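Local coordinates for mevalonate diphosphate decarboxylase (Legionella pneumophila, PDB 3LTO), which probably catalyses the ATP-dependent decarboxylation of mevalonate diphosphate to isopentenyl diphosphate, at residues N272-G277 with A300-S305; M17-E22 with T207-A212; S113-T118 with R152-P157; D241-F246 with F253-D258. All blocks are in the same frame, centred on the assembly; numbering follows the deposited sequence.

Contact 1 of 4, residues N272-G277 with A300-S305; sequences NEKGDG and ARQFKS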
loop_
_atom_site.group_PDB
_atom_site.type_symbol
_atom_site.label_atom_id
_atom_site.label_comp_id
_atom_site.label_asym_id
_atom_site.label_seq_id
_atom_site.Cartn_x
_atom_site.Cartn_y
_atom_site.Cartn_z
ATOM N N ASN A 272 -12.825 -14.399 35.204
ATOM C CA ASN A 272 -13.876 -13.853 36.061
ATOM C C ASN A 272 -13.445 -13.884 37.518
ATOM O O ASN A 272 -13.679 -12.941 38.273
ATOM C CB ASN A 272 -15.169 -14.658 35.907
ATOM C CG ASN A 272 -15.709 -14.626 34.493
ATOM O OD1 ASN A 272 -15.862 -13.561 33.896
ATOM N ND2 ASN A 272 -16.014 -15.798 33.952
ATOM N N GLU A 273 -12.813 -14.986 37.892
ATOM C CA GLU A 273 -12.331 -15.212 39.243
ATOM C C GLU A 273 -11.175 -14.285 39.624
ATOM O O GLU A 273 -11.226 -13.619 40.652
ATOM C CB GLU A 273 -11.875 -16.671 39.380
ATOM C CG GLU A 273 -11.386 -17.054 40.769
ATOM C CD GLU A 273 -10.442 -18.248 40.752
ATOM O OE1 GLU A 273 -10.757 -19.265 40.096
ATOM O OE2 GLU A 273 -9.379 -18.171 41.401
ATOM N N LYS A 274 -10.138 -14.249 38.789
ATOM C CA LYS A 274 -8.948 -13.438 39.044
ATOM C C LYS A 274 -9.054 -11.964 38.674
ATOM O O LYS A 274 -8.307 -11.136 39.196
ATOM C CB LYS A 274 -7.743 -14.028 38.301
ATOM C CG LYS A 274 -7.389 -15.455 38.673
ATOM C CD LYS A 274 -6.992 -15.566 40.137
ATOM C CE LYS A 274 -6.748 -17.011 40.525
ATOM N NZ LYS A 274 -6.475 -17.183 41.982
ATOM N N GLY A 275 -9.964 -11.639 37.764
ATOM C CA GLY A 275 -10.106 -10.260 37.331
ATOM C C GLY A 275 -8.947 -9.884 36.422
ATOM O O GLY A 275 -8.713 -8.710 36.137
ATOM N N ASP A 276 -8.217 -10.897 35.965
ATOM C CA ASP A 276 -7.070 -10.699 35.088
ATOM C C ASP A 276 -6.719 -12.058 34.480
ATOM O O ASP A 276 -7.051 -13.108 35.038
ATOM C CB ASP A 276 -5.886 -10.142 35.894
ATOM C CG ASP A 276 -4.700 -9.756 35.018
ATOM O OD1 ASP A 276 -4.915 -9.318 33.869
ATOM O OD2 ASP A 276 -3.543 -9.873 35.487
ATOM N N GLY A 277 -6.059 -12.042 33.329
ATOM C CA GLY A 277 -5.701 -13.296 32.697
ATOM C C GLY A 277 -4.933 -13.119 31.406
ATOM O O GLY A 277 -4.391 -12.048 31.136
ATOM N N ALA A 300 0.486 -16.675 35.200
ATOM C CA ALA A 300 0.620 -17.692 34.162
ATOM C C ALA A 300 0.974 -19.049 34.756
ATOM O O ALA A 300 0.374 -20.068 34.403
ATOM C CB ALA A 300 1.687 -17.271 33.160
ATOM N N ARG A 301 1.961 -19.066 35.647
ATOM C CA ARG A 301 2.374 -20.311 36.280
ATOM C C ARG A 301 1.219 -20.857 37.123
ATOM O O ARG A 301 1.011 -22.069 37.203
ATOM C CB ARG A 301 3.615 -20.079 37.151
ATOM C CG ARG A 301 4.138 -21.330 37.849
ATOM C CD ARG A 301 5.442 -21.061 38.615
ATOM N NE ARG A 301 5.725 -22.112 39.596
ATOM C CZ ARG A 301 5.872 -23.403 39.301
ATOM N NH1 ARG A 301 5.769 -23.818 38.044
ATOM N NH2 ARG A 301 6.104 -24.289 40.263
ATOM N N GLN A 302 0.457 -19.960 37.737
ATOM C CA GLN A 302 -0.680 -20.372 38.556
ATOM C C GLN A 302 -1.772 -21.021 37.694
ATOM O O GLN A 302 -2.378 -22.013 38.085
ATOM C CB GLN A 302 -1.245 -19.163 39.313
ATOM C CG GLN A 302 -2.494 -19.453 40.135
ATOM C CD GLN A 302 -3.033 -18.217 40.847
ATOM O OE1 GLN A 302 -4.082 -18.269 41.496
ATOM N NE2 GLN A 302 -2.316 -17.101 40.732
ATOM N N PHE A 303 -2.022 -20.461 36.516
ATOM C CA PHE A 303 -3.039 -21.022 35.635
ATOM C C PHE A 303 -2.580 -22.357 35.030
ATOM O O PHE A 303 -3.363 -23.297 34.910
ATOM C CB PHE A 303 -3.393 -20.028 34.522
ATOM C CG PHE A 303 -4.434 -20.538 33.576
ATOM C CD1 PHE A 303 -4.070 -21.261 32.443
ATOM C CD2 PHE A 303 -5.786 -20.367 33.854
ATOM C CE1 PHE A 303 -5.036 -21.811 31.600
ATOM C CE2 PHE A 303 -6.767 -20.916 33.015
ATOM C CZ PHE A 303 -6.387 -21.640 31.886
ATOM N N LYS A 304 -1.312 -22.434 34.646
ATOM C CA LYS A 304 -0.769 -23.658 34.076
ATOM C C LYS A 304 -0.852 -24.765 35.122
ATOM O O LYS A 304 -1.262 -25.895 34.831
ATOM C CB LYS A 304 0.691 -23.442 33.666
ATOM C CG LYS A 304 1.419 -24.693 33.185
ATOM C CD LYS A 304 2.834 -24.348 32.751
ATOM C CE LYS A 304 3.533 -25.535 32.107
ATOM N NZ LYS A 304 4.803 -25.142 31.404
ATOM N N SER A 305 -0.460 -24.427 36.345
ATOM C CA SER A 305 -0.480 -25.377 37.446
ATOM C C SER A 305 -1.895 -25.843 37.755
ATOM O O SER A 305 -2.170 -27.041 37.786
ATOM C CB SER A 305 0.122 -24.743 38.710
ATOM O OG SER A 305 1.491 -24.403 38.531
#
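A single side-chain hydrogen bond at the surface, between K274 and Q302, joins the C-terminal end of helix 258-274 to helix 297-308 in the C-terminal domain of this GHMP-type fold. K274 NZ donates to Q302 OE1 at 2.7 Å, coming in at a C=O...N angle of 147° and tilted 25° from the amide plane. The two side chains meet from opposite directions: the Q302 chain runs straight out beyond CG, whereas K274 bends at chi2 (-62°), which turns its outer methylenes toward the amide. K274 CE also lies near Q302 OE1. Beneath this bond the helices pack through F303, whose ring meets F270 edge-to-face and touches I263, V266 and I267 of helix 258-274. G275, the first residue past the helix, takes positive phi, and the chain then turns to D276, which forms a salt bridge with R293. The ammonium group of K274 has a second partner one residue back in its own helix, a salt bridge to E273 OE2, at 3.1 Å from K274 NZ.

Contact 2 of 4, residues M17-E22 with T207-A212; sequences MGKKDE and TRSERA. With SO4 (sulfate ion), chain D; SO4 (sulfate ion), chain C.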
loop_
_atom_site.group_PDB
_atom_site.type_symbol
_atom_site.label_atom_id
_atom_site.label_comp_id
_atom_site.label_asym_id
_atom_site.label_seq_id
_atom_site.Cartn_x
_atom_site.Cartn_y
_atom_site.Cartn_z
HETATM N N MSE A 17 -6.201 -13.751 7.346
HETATM C CA MSE A 17 -6.954 -14.912 6.875
HETATM C C MSE A 17 -6.898 -15.212 5.378
HETATM O O MSE A 17 -7.715 -15.973 4.861
HETATM C CB MSE A 17 -8.419 -14.780 7.304
HETATM C CG MSE A 17 -9.135 -16.103 7.447
HETATM SE SE MSE A 17 -11.025 -15.866 7.804
HETATM C CE MSE A 17 -10.869 -14.500 9.133
ATOM N N GLY A 18 -5.938 -14.624 4.682
ATOM C CA GLY A 18 -5.828 -14.875 3.261
ATOM C C GLY A 18 -6.955 -14.260 2.455
ATOM O O GLY A 18 -7.126 -14.573 1.279
ATOM N N LYS A 19 -7.739 -13.396 3.088
ATOM C CA LYS A 19 -8.836 -12.740 2.394
ATOM C C LYS A 19 -8.194 -11.564 1.661
ATOM O O LYS A 19 -7.815 -10.570 2.274
ATOM C CB LYS A 19 -9.885 -12.255 3.404
ATOM C CG LYS A 19 -11.219 -11.859 2.781
ATOM C CD LYS A 19 -12.310 -11.715 3.828
ATOM C CE LYS A 19 -13.544 -11.057 3.231
ATOM N NZ LYS A 19 -13.232 -9.695 2.672
ATOM N N LYS A 20 -8.060 -11.685 0.345
ATOM C CA LYS A 20 -7.422 -10.632 -0.440
ATOM C C LYS A 20 -8.099 -10.399 -1.783
ATOM O O LYS A 20 -8.852 -11.242 -2.264
ATOM C CB LYS A 20 -5.953 -10.995 -0.668
ATOM C CG LYS A 20 -5.770 -12.318 -1.405
ATOM C CD LYS A 20 -4.305 -12.693 -1.556
ATOM C CE LYS A 20 -4.154 -13.992 -2.341
ATOM N NZ LYS A 20 -2.735 -14.457 -2.418
ATOM N N ASP A 21 -7.812 -9.250 -2.385
ATOM C CA ASP A 21 -8.380 -8.885 -3.678
ATOM C C ASP A 21 -7.760 -9.744 -4.779
ATOM O O ASP A 21 -6.542 -9.900 -4.857
ATOM C CB ASP A 21 -8.122 -7.406 -3.970
ATOM C CG ASP A 21 -8.837 -6.926 -5.217
ATOM O OD1 ASP A 21 -10.046 -6.615 -5.127
ATOM O OD2 ASP A 21 -8.188 -6.873 -6.285
ATOM N N GLU A 22 -8.611 -10.279 -5.643
ATOM C CA GLU A 22 -8.177 -11.146 -6.729
ATOM C C GLU A 22 -7.206 -10.528 -7.734
ATOM O O GLU A 22 -6.361 -11.229 -8.292
ATOM C CB GLU A 22 -9.408 -11.666 -7.472
ATOM C CG GLU A 22 -9.111 -12.679 -8.552
ATOM C CD GLU A 22 -10.376 -13.286 -9.122
ATOM O OE1 GLU A 22 -11.176 -12.540 -9.733
ATOM O OE2 GLU A 22 -10.573 -14.510 -8.952
ATOM N N THR A 207 -19.089 -10.113 5.088
ATOM C CA THR A 207 -18.975 -9.023 6.054
ATOM C C THR A 207 -17.813 -9.165 7.049
ATOM O O THR A 207 -17.673 -8.363 7.978
ATOM C CB THR A 207 -20.272 -8.913 6.868
ATOM O OG1 THR A 207 -20.538 -10.176 7.494
ATOM C CG2 THR A 207 -21.458 -8.539 5.952
ATOM N N ARG A 208 -16.989 -10.188 6.846
ATOM C CA ARG A 208 -15.850 -10.476 7.719
ATOM C C ARG A 208 -14.812 -9.346 7.879
ATOM O O ARG A 208 -14.353 -9.064 8.993
ATOM C CB ARG A 208 -15.185 -11.773 7.233
ATOM C CG ARG A 208 -13.807 -12.061 7.782
ATOM C CD ARG A 208 -13.748 -12.036 9.300
ATOM N NE ARG A 208 -12.359 -11.863 9.713
ATOM C CZ ARG A 208 -11.964 -11.392 10.889
ATOM N NH1 ARG A 208 -12.853 -11.037 11.810
ATOM N NH2 ARG A 208 -10.667 -11.248 11.128
ATOM N N SER A 209 -14.448 -8.692 6.782
ATOM C CA SER A 209 -13.469 -7.617 6.847
ATOM C C SER A 209 -13.997 -6.395 7.591
ATOM O O SER A 209 -13.240 -5.703 8.268
ATOM C CB SER A 209 -13.013 -7.231 5.438
ATOM O OG SER A 209 -12.331 -8.314 4.823
ATOM N N GLU A 210 -15.292 -6.121 7.472
ATOM C CA GLU A 210 -15.872 -4.983 8.183
ATOM C C GLU A 210 -15.693 -5.192 9.681
ATOM O O GLU A 210 -15.313 -4.273 10.403
ATOM C CB GLU A 210 -17.362 -4.843 7.868
ATOM C CG GLU A 210 -17.669 -4.168 6.545
ATOM C CD GLU A 210 -19.004 -4.605 5.968
ATOM O OE1 GLU A 210 -19.994 -4.677 6.726
ATOM O OE2 GLU A 210 -19.063 -4.872 4.752
ATOM N N ARG A 211 -15.974 -6.405 10.145
ATOM C CA ARG A 211 -15.832 -6.721 11.563
ATOM C C ARG A 211 -14.369 -6.644 12.015
ATOM O O ARG A 211 -14.070 -6.140 13.103
ATOM C CB ARG A 211 -16.391 -8.120 11.858
ATOM C CG ARG A 211 -17.897 -8.248 11.656
ATOM C CD ARG A 211 -18.437 -9.529 12.291
ATOM N NE ARG A 211 -17.925 -10.735 11.644
ATOM C CZ ARG A 211 -18.298 -11.161 10.441
ATOM N NH1 ARG A 211 -19.191 -10.476 9.748
ATOM N NH2 ARG A 211 -17.788 -12.280 9.937
ATOM N N ALA A 212 -13.463 -7.141 11.175
ATOM C CA ALA A 212 -12.035 -7.130 11.485
ATOM C C ALA A 212 -11.513 -5.706 11.657
ATOM O O ALA A 212 -10.698 -5.434 12.544
ATOM C CB ALA A 212 -11.251 -7.839 10.381
HETATM S S SO4 D . -1.905 -15.731 0.864
HETATM O O1 SO4 D . -1.848 -14.277 0.655
HETATM O O2 SO4 D . -0.576 -16.241 1.232
HETATM O O3 SO4 D . -2.857 -16.029 1.947
HETATM O O4 SO4 D . -2.360 -16.388 -0.375
HETATM S S SO4 C . -3.301 -14.558 9.786
HETATM O O1 SO4 C . -3.595 -13.152 10.114
HETATM O O2 SO4 C . -1.882 -14.658 9.429
HETATM O O3 SO4 C . -3.591 -15.390 10.961
HETATM O O4 SO4 C . -4.110 -15.026 8.654
#
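Beside two neighbouring sulfate sites, the ions probably from the crystallisation liquor, the loop 17-22 of the N-terminal domain meets the first turn of helix 208-224 of the C-terminal domain, and M17 and K19 make the contact. M17, a selenomethionine, sends its methyl group CE to R208, close to NE and oblique to the guanidinium, an approach so tight that its exact length is doubtful; the bend at chi3 (-45°) turns CE that way. A212 CB lies over one face of the same guanidinium. R208 NH2 and NH1 form salt bridges with E238 and D241, which hold the group in place beside the methyl. K19 has CG anti to its backbone N (chi1 -166°) and runs extended until chi4, where the final bend brings NZ within 2.7 Å of S209 OG. K19 NZ also pairs with D28 in a salt bridge, and S209 OG is hydrogen-bonded to N29, so the buried ammonium sits in a small polar network. Toward the sulfates, M17 N donates to sulfate O4 of chain C at 2.8 Å, and K20 NZ reaches O4 of the sulfate of chain D at 2.8 Å. R152 and S149 bind the first sulfate as well, R144 and G148 the second. Sulfates gripped by backbone N-H groups and basic side chains near a domain junction are consistent with the phosphate-binding active site of GHMP-superfamily enzymes.

Contact 3 of 4, residues S113-T118 with R152-P157; sequences SFAALT and RSFYAP. With SO4 (sulfate ion), chain C.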
loop_
_atom_site.group_PDB
_atom_site.type_symbol
_atom_site.label_atom_id
_atom_site.label_comp_id
_atom_site.label_asym_id
_atom_site.label_seq_id
_atom_site.Cartn_x
_atom_site.Cartn_y
_atom_site.Cartn_z
ATOM N N SER A 113 8.880 -19.648 7.674
ATOM C CA SER A 113 9.644 -20.353 6.649
ATOM C C SER A 113 9.857 -19.473 5.423
ATOM O O SER A 113 10.982 -19.327 4.948
ATOM C CB SER A 113 8.929 -21.634 6.225
ATOM O OG SER A 113 8.877 -22.555 7.299
ATOM N N PHE A 114 8.772 -18.897 4.910
ATOM C CA PHE A 114 8.860 -18.045 3.733
ATOM C C PHE A 114 9.696 -16.795 4.002
ATOM O O PHE A 114 10.442 -16.347 3.128
ATOM C CB PHE A 114 7.457 -17.671 3.222
ATOM C CG PHE A 114 6.792 -18.768 2.414
ATOM C CD1 PHE A 114 6.075 -19.782 3.039
ATOM C CD2 PHE A 114 6.930 -18.807 1.026
ATOM C CE1 PHE A 114 5.511 -20.818 2.297
ATOM C CE2 PHE A 114 6.369 -19.840 0.276
ATOM C CZ PHE A 114 5.659 -20.850 0.912
ATOM N N ALA A 115 9.589 -16.237 5.207
ATOM C CA ALA A 115 10.388 -15.055 5.545
ATOM C C ALA A 115 11.874 -15.426 5.509
ATOM O O ALA A 115 12.688 -14.688 4.945
ATOM C CB ALA A 115 10.014 -14.523 6.926
ATOM N N ALA A 116 12.214 -16.572 6.103
ATOM C CA ALA A 116 13.599 -17.067 6.131
ATOM C C ALA A 116 14.109 -17.299 4.706
ATOM O O ALA A 116 15.219 -16.909 4.367
ATOM C CB ALA A 116 13.684 -18.374 6.924
ATOM N N LEU A 117 13.297 -17.947 3.878
ATOM C CA LEU A 117 13.686 -18.195 2.499
ATOM C C LEU A 117 13.933 -16.865 1.784
ATOM O O LEU A 117 14.906 -16.716 1.048
ATOM C CB LEU A 117 12.591 -18.972 1.752
ATOM C CG LEU A 117 12.845 -19.182 0.251
ATOM C CD1 LEU A 117 14.220 -19.798 0.030
ATOM C CD2 LEU A 117 11.765 -20.087 -0.329
ATOM N N THR A 118 13.046 -15.899 1.999
ATOM C CA THR A 118 13.201 -14.604 1.358
ATOM C C THR A 118 14.527 -13.957 1.753
ATOM O O THR A 118 15.272 -13.479 0.902
ATOM C CB THR A 118 12.059 -13.642 1.733
ATOM O OG1 THR A 118 10.806 -14.187 1.303
ATOM C CG2 THR A 118 12.281 -12.290 1.066
ATOM N N ARG A 152 4.665 -10.019 7.830
ATOM C CA ARG A 152 4.606 -9.486 9.188
ATOM C C ARG A 152 5.775 -9.932 10.054
ATOM O O ARG A 152 6.014 -9.361 11.125
ATOM C CB ARG A 152 3.313 -9.909 9.872
ATOM C CG ARG A 152 2.104 -9.125 9.457
ATOM C CD ARG A 152 0.969 -9.407 10.410
ATOM N NE ARG A 152 -0.096 -10.162 9.778
ATOM C CZ ARG A 152 -0.289 -11.465 9.917
ATOM N NH1 ARG A 152 0.513 -12.187 10.677
ATOM N NH2 ARG A 152 -1.302 -12.039 9.289
ATOM N N SER A 153 6.503 -10.950 9.605
ATOM C CA SER A 153 7.635 -11.444 10.385
ATOM C C SER A 153 8.904 -10.602 10.252
ATOM O O SER A 153 9.878 -10.839 10.959
ATOM C CB SER A 153 7.937 -12.899 10.019
ATOM O OG SER A 153 6.932 -13.754 10.537
ATOM N N PHE A 154 8.875 -9.618 9.355
ATOM C CA PHE A 154 10.009 -8.728 9.117
ATOM C C PHE A 154 10.038 -7.539 10.081
ATOM O O PHE A 154 10.904 -6.664 9.978
ATOM C CB PHE A 154 9.962 -8.211 7.672
ATOM C CG PHE A 154 10.324 -9.249 6.652
ATOM C CD1 PHE A 154 11.640 -9.386 6.223
ATOM C CD2 PHE A 154 9.370 -10.146 6.182
ATOM C CE1 PHE A 154 12.004 -10.408 5.347
ATOM C CE2 PHE A 154 9.724 -11.177 5.303
ATOM C CZ PHE A 154 11.042 -11.306 4.888
ATOM N N TYR A 155 9.088 -7.504 11.010
ATOM C CA TYR A 155 9.008 -6.409 11.970
ATOM C C TYR A 155 8.748 -6.971 13.357
ATOM O O TYR A 155 8.213 -8.066 13.492
ATOM C CB TYR A 155 7.880 -5.454 11.566
ATOM C CG TYR A 155 7.994 -5.003 10.126
ATOM C CD1 TYR A 155 8.781 -3.907 9.776
ATOM C CD2 TYR A 155 7.368 -5.719 9.102
ATOM C CE1 TYR A 155 8.950 -3.534 8.446
ATOM C CE2 TYR A 155 7.532 -5.355 7.764
ATOM C CZ TYR A 155 8.327 -4.263 7.446
ATOM O OH TYR A 155 8.526 -3.918 6.128
ATOM N N ALA A 156 9.133 -6.211 14.378
ATOM C CA ALA A 156 8.962 -6.606 15.771
ATOM C C ALA A 156 9.039 -5.363 16.659
ATOM O O ALA A 156 9.637 -4.357 16.271
ATOM C CB ALA A 156 10.050 -7.596 16.162
ATOM N N PRO A 157 8.432 -5.414 17.861
ATOM C CA PRO A 157 7.699 -6.566 18.393
ATOM C C PRO A 157 6.263 -6.702 17.875
ATOM O O PRO A 157 5.641 -7.747 18.040
ATOM C CB PRO A 157 7.765 -6.341 19.903
ATOM C CG PRO A 157 7.675 -4.854 19.998
ATOM C CD PRO A 157 8.644 -4.408 18.918
HETATM S S SO4 C . -3.301 -14.558 9.786
HETATM O O1 SO4 C . -3.595 -13.152 10.114
HETATM O O2 SO4 C . -1.882 -14.658 9.429
HETATM O O3 SO4 C . -3.591 -15.390 10.961
HETATM O O4 SO4 C . -4.110 -15.026 8.654
#
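A115 and T118, on one side of helix 110-129, pack against S153 and F154 in the loop leading to strand 158-162, within the N-terminal domain of this GHMP-type fold. A115 CB meets F154 CE2 at 3.7 Å, oblique to the ring, and lies 4.1 Å from S153 CB. T118 approaches the ring at its edge, CB being 4.1 Å from F154 CZ, and the two side chains cross at about a right angle. F154 CG is anti to its carbonyl carbon (chi1 -73°), which brings the far end of the ring to the helix. In the next shell, Q139, A140 and S143 of helix 136-144 touch the same ring, while A7 of strand 2-12 touches A115. The polar ends turn to other partners: S153 OG bonds to P8 and N10, and T118 OG1 to H79 and to F114 O of its own helix. R152, one residue before S153, reaches a sulfate site, where its NH2 donates to sulfate O2 of chain C at 2.7 Å with an N-H...O angle of 173°.

Contact 4 of 4, residues D241-F246 with F253-D258; sequences DMHQLF and FSYITD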
loop_
_atom_site.group_PDB
_atom_site.type_symbol
_atom_site.label_atom_id
_atom_site.label_comp_id
_atom_site.label_asym_id
_atom_site.label_seq_id
_atom_site.Cartn_x
_atom_site.Cartn_y
_atom_site.Cartn_z
ATOM N N ASP A 241 -14.835 -15.424 15.642
ATOM C CA ASP A 241 -15.488 -14.982 14.411
ATOM C C ASP A 241 -14.980 -15.868 13.286
ATOM O O ASP A 241 -15.750 -16.527 12.584
ATOM C CB ASP A 241 -15.108 -13.530 14.116
ATOM C CG ASP A 241 -15.805 -12.973 12.881
ATOM O OD1 ASP A 241 -16.423 -13.742 12.118
ATOM O OD2 ASP A 241 -15.727 -11.751 12.671
HETATM N N MSE A 242 -13.661 -15.887 13.132
HETATM C CA MSE A 242 -13.049 -16.689 12.089
HETATM C C MSE A 242 -13.476 -18.144 12.174
HETATM O O MSE A 242 -13.907 -18.715 11.179
HETATM C CB MSE A 242 -11.521 -16.605 12.157
HETATM C CG MSE A 242 -10.819 -17.493 11.138
HETATM SE SE MSE A 242 -8.924 -17.157 10.960
HETATM C CE MSE A 242 -8.291 -18.119 12.475
ATOM N N HIS A 243 -13.363 -18.750 13.353
ATOM C CA HIS A 243 -13.741 -20.148 13.483
ATOM C C HIS A 243 -15.206 -20.408 13.181
ATOM O O HIS A 243 -15.543 -21.470 12.693
ATOM C CB HIS A 243 -13.338 -20.689 14.863
ATOM C CG HIS A 243 -11.878 -21.012 14.956
ATOM N ND1 HIS A 243 -11.390 -22.294 14.833
ATOM C CD2 HIS A 243 -10.794 -20.207 15.052
ATOM C CE1 HIS A 243 -10.070 -22.267 14.847
ATOM N NE2 HIS A 243 -9.682 -21.010 14.977
ATOM N N GLN A 244 -16.073 -19.439 13.446
ATOM C CA GLN A 244 -17.482 -19.625 13.126
ATOM C C GLN A 244 -17.606 -19.750 11.607
ATOM O O GLN A 244 -18.500 -20.429 11.101
ATOM C CB GLN A 244 -18.327 -18.444 13.618
ATOM C CG GLN A 244 -19.761 -18.486 13.102
ATOM C CD GLN A 244 -20.690 -17.514 13.812
ATOM O OE1 GLN A 244 -21.629 -17.928 14.501
ATOM N NE2 GLN A 244 -20.433 -16.214 13.650
ATOM N N LEU A 245 -16.703 -19.091 10.884
ATOM C CA LEU A 245 -16.707 -19.145 9.423
ATOM C C LEU A 245 -16.515 -20.582 8.947
ATOM O O LEU A 245 -17.190 -21.034 8.030
ATOM C CB LEU A 245 -15.593 -18.264 8.854
ATOM C CG LEU A 245 -15.913 -16.906 8.218
ATOM C CD1 LEU A 245 -16.964 -16.148 9.003
ATOM C CD2 LEU A 245 -14.612 -16.110 8.125
ATOM N N PHE A 246 -15.595 -21.299 9.581
ATOM C CA PHE A 246 -15.340 -22.680 9.194
ATOM C C PHE A 246 -16.587 -23.561 9.355
ATOM O O PHE A 246 -16.927 -24.340 8.465
ATOM C CB PHE A 246 -14.191 -23.282 10.025
ATOM C CG PHE A 246 -12.944 -22.428 10.084
ATOM C CD1 PHE A 246 -12.455 -21.795 8.953
ATOM C CD2 PHE A 246 -12.236 -22.295 11.282
ATOM C CE1 PHE A 246 -11.276 -21.036 9.005
ATOM C CE2 PHE A 246 -11.062 -21.543 11.348
ATOM C CZ PHE A 246 -10.578 -20.909 10.201
ATOM N N PHE A 253 -16.914 -27.569 9.089
ATOM C CA PHE A 253 -15.789 -28.276 9.687
ATOM C C PHE A 253 -15.339 -27.431 10.866
ATOM O O PHE A 253 -15.652 -26.243 10.941
ATOM C CB PHE A 253 -14.637 -28.491 8.692
ATOM C CG PHE A 253 -14.025 -27.224 8.166
ATOM C CD1 PHE A 253 -14.650 -26.493 7.155
ATOM C CD2 PHE A 253 -12.805 -26.772 8.660
ATOM C CE1 PHE A 253 -14.064 -25.326 6.642
ATOM C CE2 PHE A 253 -12.212 -25.605 8.154
ATOM C CZ PHE A 253 -12.846 -24.885 7.143
ATOM N N SER A 254 -14.625 -28.035 11.803
ATOM C CA SER A 254 -14.198 -27.279 12.965
ATOM C C SER A 254 -12.923 -27.815 13.591
ATOM O O SER A 254 -12.745 -29.027 13.702
ATOM C CB SER A 254 -15.320 -27.280 14.006
ATOM O OG SER A 254 -14.914 -26.655 15.207
ATOM N N TYR A 255 -12.037 -26.901 13.986
ATOM C CA TYR A 255 -10.789 -27.273 14.643
ATOM C C TYR A 255 -11.083 -27.320 16.128
ATOM O O TYR A 255 -10.417 -28.019 16.891
ATOM C CB TYR A 255 -9.705 -26.227 14.390
ATOM C CG TYR A 255 -9.353 -26.073 12.935
ATOM C CD1 TYR A 255 -8.636 -27.064 12.264
ATOM C CD2 TYR A 255 -9.742 -24.939 12.228
ATOM C CE1 TYR A 255 -8.313 -26.926 10.925
ATOM C CE2 TYR A 255 -9.426 -24.791 10.888
ATOM C CZ TYR A 255 -8.711 -25.786 10.243
ATOM O OH TYR A 255 -8.400 -25.634 8.924
ATOM N N ILE A 256 -12.090 -26.553 16.529
ATOM C CA ILE A 256 -12.493 -26.500 17.921
ATOM C C ILE A 256 -13.330 -27.742 18.207
ATOM O O ILE A 256 -14.147 -28.148 17.389
ATOM C CB ILE A 256 -13.327 -25.227 18.207
ATOM C CG1 ILE A 256 -12.420 -23.993 18.150
ATOM C CG2 ILE A 256 -14.043 -25.344 19.567
ATOM C CD1 ILE A 256 -13.183 -22.672 18.077
ATOM N N THR A 257 -13.094 -28.359 19.354
ATOM C CA THR A 257 -13.844 -29.541 19.750
ATOM C C THR A 257 -14.285 -29.334 21.183
ATOM O O THR A 257 -13.988 -28.301 21.784
ATOM C CB THR A 257 -12.978 -30.811 19.735
ATOM O OG1 THR A 257 -12.019 -30.730 20.799
ATOM C CG2 THR A 257 -12.263 -30.967 18.396
ATOM N N ASP A 258 -14.975 -30.330 21.732
ATOM C CA ASP A 258 -15.434 -30.265 23.109
ATOM C C ASP A 258 -14.220 -30.120 24.021
ATOM O O ASP A 258 -14.281 -29.465 25.059
ATOM C CB ASP A 258 -16.234 -31.526 23.465
ATOM C CG ASP A 258 -15.443 -32.805 23.251
ATOM O OD1 ASP A 258 -14.678 -32.885 22.267
ATOM O OD2 ASP A 258 -15.600 -33.739 24.068
#
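F246 reaches from helix 228-247 into the segment 253-258, where one flank of its side chain meets F253 and the other Y255. CB lies over one face of the F253 ring, 3.7 Å from the centroid and 20° off the normal, a CH-pi contact. CG and CD1 continue along the F253 ring, CD1 coming to 3.6 Å from F253 CZ; the two rings meet obliquely, planes at 31°. The other flank, CD2 and CE2, faces Y255: F246 CE2 is 3.7 Å from Y255 CE2, which sits over the F246 face toward its rim. This is an offset edge-to-face pair, with the planes at 88°. At the tip, F246 CZ lies 4.1 Å from Y255 CE2. On the opposite face of the F246 ring lies M242 O, while CE2 of F246 stands over the centre of the H243 imidazole. H243, F246, F253 and Y255 thus form an aromatic cluster where helix 228-247 gives way to the connection leading to helix 258-274 in the C-terminal domain. A195 of helix 192-198 touches F246, F253 and Y255. H243 extends the cluster toward I256, whose CD1 comes to 3.7 Å from H243 ND1. The hydroxyl of Y255 bonds to the backbone O of I190. Where the chain doubles back, F253 N donates to F246 O at 3.3 Å.

Overall arrangement
Contacts 2 and 3 approach one sulfate from two parts of the chain: their nearest atoms are about 6 Å apart, and both reach the ion of chain C, one through M17 N and the other through R152 NH2, at a site consistent with the phosphate-binding active site of the family. Contact 3 is nested in the long loop that contact 2 closes. Contact 4 touches contact 2, centres about 17 Å apart, through a salt bridge of D241 OD2 with R211 NE at 2.6 Å and through M17 packing on M242 and L245. M17 thus packs on helix 228-247 as well as on R208. Contact 1 is far from this site, its centre about 33 Å from that of contact 2 and about 25 Å from that of contact 4.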